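Local coordinates for hypothetical protein AF1704 (Archaeoglobus fulgidus, PDB 1ZBM) that probably converts cyclic dehypoxanthine futalosine into 1,4-dihydroxy-6-naphthoate, a step in the biosynthesis of menaquinone, at residues 105-110 / 143-148. Sequence-based numbering, arbitrary orientation.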
loop_
_atom_site.group_PDB
_atom_site.type_symbol
_atom_site.label_atom_id
_atom_site.label_comp_id
_atom_site.label_asym_id
_atom_site.label_seq_id
_atom_site.Cartn_x
_atom_site.Cartn_y
_atom_site.Cartn_z
ATOM N N ARG A 105 -10.233 9.157 19.662
ATOM C CA ARG A 105 -9.480 9.943 18.688
ATOM C C ARG A 105 -8.355 9.075 18.138
ATOM O O ARG A 105 -7.421 8.737 18.856
ATOM C CB ARG A 105 -8.932 11.216 19.350
ATOM C CG ARG A 105 -10.037 12.203 19.715
ATOM C CD ARG A 105 -9.542 13.392 20.528
ATOM N NE ARG A 105 -8.492 14.146 19.845
ATOM C CZ ARG A 105 -7.191 13.948 20.029
ATOM N NH1 ARG A 105 -6.779 13.019 20.884
ATOM N NH2 ARG A 105 -6.307 14.676 19.362
ATOM N N ILE A 106 -8.451 8.706 16.862
ATOM C CA ILE A 106 -7.445 7.843 16.246
ATOM C C ILE A 106 -6.611 8.516 15.169
ATOM O O ILE A 106 -7.148 9.071 14.195
ATOM C CB ILE A 106 -8.088 6.590 15.608
ATOM C CG1 ILE A 106 -9.095 5.960 16.578
ATOM C CG2 ILE A 106 -7.008 5.586 15.241
ATOM C CD1 ILE A 106 -9.883 4.807 15.982
ATOM N N ALA A 107 -5.293 8.461 15.346
ATOM C CA ALA A 107 -4.369 9.040 14.372
ATOM C C ALA A 107 -4.390 8.162 13.122
ATOM O O ALA A 107 -4.323 6.942 13.217
ATOM C CB ALA A 107 -2.948 9.101 14.954
ATOM N N VAL A 108 -4.498 8.800 11.960
ATOM C CA VAL A 108 -4.540 8.107 10.673
ATOM C C VAL A 108 -3.495 8.695 9.730
ATOM O O VAL A 108 -3.354 9.917 9.634
ATOM C CB VAL A 108 -5.920 8.246 10.006
ATOM C CG1 VAL A 108 -6.956 7.466 10.796
ATOM C CG2 VAL A 108 -6.300 9.717 9.931
ATOM N N PRO A 109 -2.770 7.831 9.001
ATOM C CA PRO A 109 -1.726 8.247 8.061
ATOM C C PRO A 109 -2.217 9.021 6.837
ATOM O O PRO A 109 -1.488 9.838 6.280
ATOM C CB PRO A 109 -1.083 6.926 7.678
ATOM C CG PRO A 109 -2.264 6.018 7.630
ATOM C CD PRO A 109 -3.001 6.379 8.903
ATOM N N GLY A 110 -3.443 8.748 6.411
ATOM C CA GLY A 110 -3.972 9.420 5.244
ATOM C C GLY A 110 -5.427 9.088 4.980
ATOM O O GLY A 110 -5.852 7.920 4.998
ATOM N N GLU A 143 0.304 9.559 24.467
ATOM C CA GLU A 143 -1.121 9.813 24.700
ATOM C C GLU A 143 -1.665 11.099 24.083
ATOM O O GLU A 143 -2.503 11.793 24.663
ATOM C CB GLU A 143 -1.403 9.764 26.207
ATOM C CG GLU A 143 -0.883 8.473 26.848
ATOM C CD GLU A 143 -1.307 8.270 28.310
ATOM O OE1 GLU A 143 -0.786 7.332 28.942
ATOM O OE2 GLU A 143 -2.156 9.032 28.808
ATOM N N GLU A 144 -1.176 11.403 22.889
ATOM C CA GLU A 144 -1.605 12.574 22.143
ATOM C C GLU A 144 -2.959 12.202 21.529
ATOM O O GLU A 144 -3.797 13.060 21.245
ATOM C CB GLU A 144 -0.578 12.842 21.060
ATOM C CG GLU A 144 -0.742 14.114 20.274
ATOM C CD GLU A 144 0.401 14.280 19.293
ATOM O OE1 GLU A 144 1.570 14.259 19.753
ATOM O OE2 GLU A 144 0.134 14.421 18.074
ATOM N N VAL A 145 -3.152 10.898 21.343
ATOM C CA VAL A 145 -4.378 10.353 20.796
ATOM C C VAL A 145 -4.718 9.065 21.559
ATOM O O VAL A 145 -3.942 8.621 22.410
ATOM C CB VAL A 145 -4.224 10.051 19.282
ATOM C CG1 VAL A 145 -3.954 11.346 18.520
ATOM C CG2 VAL A 145 -3.069 9.067 19.053
ATOM N N ASP A 146 -5.872 8.468 21.287
ATOM C CA ASP A 146 -6.220 7.226 21.979
ATOM C C ASP A 146 -5.657 6.026 21.243
ATOM O O ASP A 146 -5.288 5.025 21.859
ATOM C CB ASP A 146 -7.737 7.064 22.092
ATOM C CG ASP A 146 -8.389 8.198 22.869
ATOM O OD1 ASP A 146 -8.787 9.199 22.241
ATOM O OD2 ASP A 146 -8.489 8.084 24.107
ATOM N N ALA A 147 -5.598 6.127 19.919
ATOM C CA ALA A 147 -5.097 5.025 19.111
ATOM C C ALA A 147 -4.510 5.491 17.792
ATOM O O ALA A 147 -4.698 6.638 17.395
ATOM C CB ALA A 147 -6.213 4.022 18.860
ATOM N N GLY A 148 -3.793 4.588 17.126
ATOM C CA GLY A 148 -3.172 4.908 15.856
ATOM C C GLY A 148 -3.321 3.799 14.834
ATOM O O GLY A 148 -3.270 2.616 15.174
#
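Arg-105 and Asp-146 open a short parallel pairing in which side chains extend the contact ahead of the first regular strand bonds. Followed outward, Arg-105 shows how: its CB lies 3.5 Å from Asp-146 OD1, and its CG passes the same oxygen more loosely. A turn about the CG-CD bond (chi3 58°) brings the guanidinium edge-on to the carbonyl of Glu-144. NE has a long, weak ion pair with Glu-127. CZ and NH2 lie near Glu-144 O, but it is NH1 that donates to this oxygen, at 3.0 Å, almost straight and nearly in the guanidinium plane; NH1 also passes Val-145 CA at 3.6 Å. An alanine here has no guanidinium, which would probably leave Glu-144 O without this partner and the turn into strand 147-150 less firmly held.

The main chain of Arg-105 is held too. Its N-H donates to the carboxylate oxygen Asp-146 OD1 at 3.0 Å, reaching the anti side from 33° out of the carboxylate plane. Arg-105 O in turn receives Asp-146 N in its carbonyl plane and, more weakly, Ala-147 N. Regular pairing follows with Ala-107 N to Ala-147 O at 2.8 Å. Ile-106 CG2 packs on Ala-147 CB (4.0 Å) on one face of the sheet; on the other, Ala-107 CB meets Val-145 CG2.

Strand 105-108 runs between strands 127-130 and 147-150 in the mixed sheet of one lobe of this periplasmic-binding-protein-like fold. A Schellman motif at Glu-143 ends helix 136-141, which packs over Ala-107 and Val-145.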